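Local coordinates for protein tyrocidine synthase 2 (PDB 6TA8) that belongs to the nonribosomal peptide synthetases and is represented here by a condensation domain, built from two alpha/beta lobes, at residues Y90-D94 / G95-Q99; I137-H141 / G142-H146. All coordinates share one frame; numbering follows the deposited sequence.

Interaction 1 (Y90-D94 / G95-Q99); sequences YKQED and GAIKQ
Tyr90 and Gln99 face each other as a non-hydrogen-bonded antiparallel pair, their side chains running side by side. Gln99 CB lies 3.4 Å from Tyr90 CE2, and the amide plane is turned 27° from the ring plane. With CG between the backbone N and the carbonyl carbon (chi1 59°), the Gln99 chain carries its amide alongside the ring, Gln99 OE1 lying 3.5 Å from Tyr90 CE2. Ile97 CG2 meets the ring at its edge, 4.3 Å from Tyr90 CD2. Tyr90 and Gln99, both buried, form the close-packed end, and Gln41 of helix 39-46 touches both. Lys91 and Lys98 exchange two backbone hydrogen bonds, Lys91 N to Lys98 O and Lys98 N to Lys91 O, each 2.8 Å. Their side chains leave on the other face from Tyr90 and Gln99. Beyond them the packing thins toward solvent: Gln92 and Ile97 run alongside each other, Gln92 OE1 being 4.0 Å from Ile97 CG1 while it bonds to Arg52. Glu93, Asp94 and Gly95 form an exposed turn, where the backbone angles of Gly95 (phi 86°) would jam a CB against Asp94 O. The whole is a beta hairpin, joining strands 88-91 and 98-101 of a small antiparallel sheet.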
loop_
_atom_site.group_PDB
_atom_site.type_symbol
_atom_site.label_atom_id
_atom_site.label_comp_id
_atom_site.label_asym_id
_atom_site.label_seq_id
_atom_site.Cartn_x
_atom_site.Cartn_y
_atom_site.Cartn_z
ATOM N N TYR A 90 -9.279 16.412 7.890
ATOM C CA TYR A 90 -8.744 17.218 6.799
ATOM C C TYR A 90 -9.740 18.315 6.453
ATOM O O TYR A 90 -10.889 18.023 6.112
ATOM C CB TYR A 90 -8.451 16.351 5.570
ATOM C CG TYR A 90 -7.356 15.331 5.791
ATOM C CD1 TYR A 90 -7.610 14.143 6.466
ATOM C CD2 TYR A 90 -6.067 15.558 5.328
ATOM C CE1 TYR A 90 -6.611 13.211 6.672
ATOM C CE2 TYR A 90 -5.062 14.630 5.528
ATOM C CZ TYR A 90 -5.338 13.461 6.203
ATOM O OH TYR A 90 -4.340 12.537 6.405
ATOM N N LYS A 91 -9.298 19.566 6.525
ATOM C CA LYS A 91 -10.156 20.707 6.248
ATOM C C LYS A 91 -9.698 21.427 4.988
ATOM O O LYS A 91 -8.501 21.520 4.703
ATOM C CB LYS A 91 -10.173 21.676 7.432
ATOM C CG LYS A 91 -10.891 21.121 8.648
ATOM C CD LYS A 91 -10.713 22.005 9.868
ATOM C CE LYS A 91 -11.964 21.986 10.734
ATOM N NZ LYS A 91 -12.614 20.645 10.738
ATOM N N GLN A 92 -10.668 21.943 4.232
ATOM C CA GLN A 92 -10.376 22.632 2.979
ATOM C C GLN A 92 -10.616 24.133 3.108
ATOM O O GLN A 92 -11.507 24.686 2.455
ATOM C CB GLN A 92 -11.225 22.049 1.845
ATOM C CG GLN A 92 -10.691 22.318 0.447
ATOM C CD GLN A 92 -11.088 21.235 -0.535
ATOM O OE1 GLN A 92 -10.249 20.460 -0.995
ATOM N NE2 GLN A 92 -12.376 21.165 -0.851
ATOM N N GLU A 93 -9.824 24.806 3.940
ATOM C CA GLU A 93 -9.993 26.234 4.180
ATOM C C GLU A 93 -9.230 27.039 3.133
ATOM O O GLU A 93 -8.058 26.757 2.858
ATOM C CB GLU A 93 -9.512 26.603 5.584
ATOM C CG GLU A 93 -9.999 25.661 6.676
ATOM C CD GLU A 93 -10.697 26.388 7.808
ATOM O OE1 GLU A 93 -11.626 27.175 7.528
ATOM O OE2 GLU A 93 -10.323 26.168 8.980
ATOM N N ASP A 94 -9.900 28.039 2.554
ATOM C CA ASP A 94 -9.304 28.934 1.559
ATOM C C ASP A 94 -8.777 28.172 0.345
ATOM O O ASP A 94 -7.848 28.624 -0.330
ATOM C CB ASP A 94 -8.189 29.786 2.175
ATOM C CG ASP A 94 -8.714 30.797 3.175
ATOM O OD1 ASP A 94 -9.943 30.842 3.384
ATOM O OD2 ASP A 94 -7.896 31.546 3.750
ATOM N N GLY A 95 -9.368 27.015 0.052
ATOM C CA GLY A 95 -8.942 26.176 -1.045
ATOM C C GLY A 95 -7.821 25.216 -0.699
ATOM O O GLY A 95 -7.787 24.100 -1.229
ATOM N N ALA A 96 -6.902 25.622 0.173
ATOM C CA ALA A 96 -5.830 24.744 0.607
ATOM C C ALA A 96 -6.355 23.708 1.595
ATOM O O ALA A 96 -7.417 23.869 2.204
ATOM C CB ALA A 96 -4.696 25.549 1.243
ATOM N N ILE A 97 -5.591 22.632 1.751
ATOM C CA ILE A 97 -5.959 21.520 2.618
ATOM C C ILE A 97 -5.118 21.586 3.883
ATOM O O ILE A 97 -3.901 21.805 3.826
ATOM C CB ILE A 97 -5.779 20.169 1.899
ATOM C CG1 ILE A 97 -6.681 20.098 0.663
ATOM C CG2 ILE A 97 -6.080 19.013 2.842
ATOM C CD1 ILE A 97 -5.984 20.454 -0.636
ATOM N N LYS A 98 -5.768 21.401 5.030
ATOM C CA LYS A 98 -5.117 21.464 6.332
ATOM C C LYS A 98 -5.512 20.233 7.131
ATOM O O LYS A 98 -6.696 20.036 7.423
ATOM C CB LYS A 98 -5.511 22.747 7.075
ATOM C CG LYS A 98 -5.133 22.778 8.546
ATOM C CD LYS A 98 -5.651 24.050 9.207
ATOM C CE LYS A 98 -5.353 24.075 10.697
ATOM N NZ LYS A 98 -5.819 25.334 11.342
ATOM N N GLN A 99 -4.531 19.400 7.471
ATOM C CA GLN A 99 -4.767 18.218 8.291
ATOM C C GLN A 99 -4.392 18.520 9.735
ATOM O O GLN A 99 -3.310 19.051 10.006
ATOM C CB GLN A 99 -3.988 17.006 7.771
ATOM C CG GLN A 99 -2.478 17.167 7.707
ATOM C CD GLN A 99 -1.741 15.836 7.694
ATOM O OE1 GLN A 99 -2.353 14.769 7.765
ATOM N NE2 GLN A 99 -0.418 15.895 7.608
#

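Interaction 2 (I137-H141 / G142-H146); sequences IDLEH and GPLVH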
loop_
_atom_site.group_PDB
_atom_site.type_symbol
_atom_site.label_atom_id
_atom_site.label_comp_id
_atom_site.label_asym_id
_atom_site.label_seq_id
_atom_site.Cartn_x
_atom_site.Cartn_y
_atom_site.Cartn_z
ATOM N N ILE A 137 -17.321 7.666 4.916
ATOM C CA ILE A 137 -16.228 8.237 5.694
ATOM C C ILE A 137 -16.261 9.753 5.549
ATOM O O ILE A 137 -16.252 10.281 4.431
ATOM C CB ILE A 137 -14.873 7.667 5.245
ATOM C CG1 ILE A 137 -14.715 6.226 5.732
ATOM C CG2 ILE A 137 -13.727 8.533 5.756
ATOM C CD1 ILE A 137 -13.327 5.659 5.521
ATOM N N ASP A 138 -16.308 10.453 6.679
ATOM C CA ASP A 138 -16.280 11.909 6.697
ATOM C C ASP A 138 -14.841 12.375 6.879
ATOM O O ASP A 138 -14.228 12.120 7.920
ATOM C CB ASP A 138 -17.172 12.451 7.814
ATOM C CG ASP A 138 -17.264 13.964 7.807
ATOM O OD1 ASP A 138 -16.897 14.582 6.785
ATOM O OD2 ASP A 138 -17.705 14.536 8.825
ATOM N N LEU A 139 -14.303 13.058 5.868
ATOM C CA LEU A 139 -12.906 13.471 5.917
ATOM C C LEU A 139 -12.706 14.760 6.707
ATOM O O LEU A 139 -11.647 14.945 7.317
ATOM C CB LEU A 139 -12.357 13.641 4.500
ATOM C CG LEU A 139 -11.467 12.511 3.980
ATOM C CD1 LEU A 139 -11.001 12.801 2.561
ATOM C CD2 LEU A 139 -10.280 12.300 4.905
ATOM N N GLU A 140 -13.696 15.655 6.713
ATOM C CA GLU A 140 -13.514 16.944 7.373
ATOM C C GLU A 140 -13.751 16.868 8.875
ATOM O O GLU A 140 -13.069 17.558 9.641
ATOM C CB GLU A 140 -14.435 17.995 6.750
ATOM C CG GLU A 140 -14.224 19.397 7.307
ATOM C CD GLU A 140 -14.708 20.485 6.369
ATOM O OE1 GLU A 140 -14.238 21.635 6.500
ATOM O OE2 GLU A 140 -15.558 20.194 5.502
ATOM N N HIS A 141 -14.698 16.042 9.320
ATOM C CA HIS A 141 -15.028 15.948 10.733
ATOM C C HIS A 141 -14.671 14.605 11.353
ATOM O O HIS A 141 -14.702 14.485 12.584
ATOM C CB HIS A 141 -16.525 16.222 10.947
ATOM C CG HIS A 141 -17.046 17.383 10.155
ATOM N ND1 HIS A 141 -17.900 17.231 9.085
ATOM C CD2 HIS A 141 -16.833 18.715 10.280
ATOM C CE1 HIS A 141 -18.191 18.419 8.584
ATOM N NE2 HIS A 141 -17.557 19.336 9.292
ATOM N N GLY A 142 -14.331 13.601 10.550
ATOM C CA GLY A 142 -13.994 12.297 11.067
ATOM C C GLY A 142 -15.208 11.563 11.597
ATOM O O GLY A 142 -16.343 12.040 11.496
ATOM N N PRO A 143 -14.992 10.373 12.178
ATOM C CA PRO A 143 -13.679 9.729 12.281
ATOM C C PRO A 143 -13.313 8.931 11.031
ATOM O O PRO A 143 -14.196 8.556 10.260
ATOM C CB PRO A 143 -13.847 8.806 13.486
ATOM C CG PRO A 143 -15.287 8.425 13.446
ATOM C CD PRO A 143 -16.030 9.624 12.907
ATOM N N LEU A 144 -12.022 8.676 10.837
ATOM C CA LEU A 144 -11.543 7.948 9.671
ATOM C C LEU A 144 -11.550 6.438 9.863
ATOM O O LEU A 144 -11.222 5.709 8.921
ATOM C CB LEU A 144 -10.131 8.412 9.303
ATOM C CG LEU A 144 -9.975 9.893 8.954
ATOM C CD1 LEU A 144 -8.553 10.189 8.503
ATOM C CD2 LEU A 144 -10.977 10.298 7.887
ATOM N N VAL A 145 -11.920 5.951 11.044
ATOM C CA VAL A 145 -11.927 4.523 11.350
ATOM C C VAL A 145 -13.374 4.068 11.488
ATOM O O VAL A 145 -14.125 4.601 12.315
ATOM C CB VAL A 145 -11.130 4.215 12.625
ATOM C CG1 VAL A 145 -11.098 2.716 12.881
ATOM C CG2 VAL A 145 -9.719 4.775 12.516
ATOM N N HIS A 146 -13.763 3.081 10.683
ATOM C CA HIS A 146 -15.092 2.481 10.738
ATOM C C HIS A 146 -14.946 1.009 11.098
ATOM O O HIS A 146 -14.244 0.265 10.405
ATOM C CB HIS A 146 -15.825 2.634 9.402
ATOM C CG HIS A 146 -16.413 3.993 9.186
ATOM N ND1 HIS A 146 -15.809 5.147 9.636
ATOM C CD2 HIS A 146 -17.550 4.384 8.561
ATOM C CE1 HIS A 146 -16.549 6.189 9.303
ATOM N NE2 HIS A 146 -17.611 5.753 8.649
HETATM O O HOH W 1 -16.444 9.270 9.685
#
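The loop leading from helix 122-134 into strand 145-152 doubles back here, setting Ile137 against Leu144 and His146 at the threshold of the mixed sheet. Ile137 CG1 stands over the middle of the His146 imidazole, 4.1 Å from its centroid and 12° off the ring normal, a CH-pi contact. The other branch, CG2, turns to Leu144, whose side chain crosses that of Ile137 at about a right angle; Leu144 CD2 is 3.9 Å from Ile137 CG2. Leu144 CD2 also lies 3.7 Å from Leu139 CD2, so one leucine branch joins both apolar partners. At the bend, Gly142 N makes a weak bond of 3.0 Å to Asp138 O, and a cis peptide then connects Gly142 to Pro143. With CG anti to its own backbone N (chi1 -175°), Asp138 holds its carboxylate inside the turn. There OD2 offers its syn lone pair to His141 ND1 at 2.7 Å, 11° out of the imidazole plane, while OD1 takes a weak 3.4 Å bond from Glu140 N. The Asp138 bond probably helps to set the rotation of the exposed His141 ring and to steady a proton on its ND1. At His146, NE2 bonds to the carbonyl of Ser136 and the buried ND1 has no partner in the model, consistent with a neutral ring protonated at NE2.

In the fold
The hairpin 90-99 (interaction 1) precedes the loop 137-146 (interaction 2) in the sequence, with strand 110-115 and helix 122-134 between them. Their centres nevertheless lie about 15 Å apart, on the same side of the chain's centre, and the two touch. The hairpin belongs to the three-stranded antiparallel sheet, whereas 137-146 feeds strand 145-152 of the five-stranded mixed sheet. A probable hydrogen bond from Tyr90 N to Leu139 O (2.8 Å) ties one to the other, and the Tyr90 ring also packs on Leu144, with Tyr90 CE1 4.0 Å from Leu144 CD1. Tyr90 thus bridges from interaction 1 to the loop, which joins the small sheet to the larger one within the condensation domain.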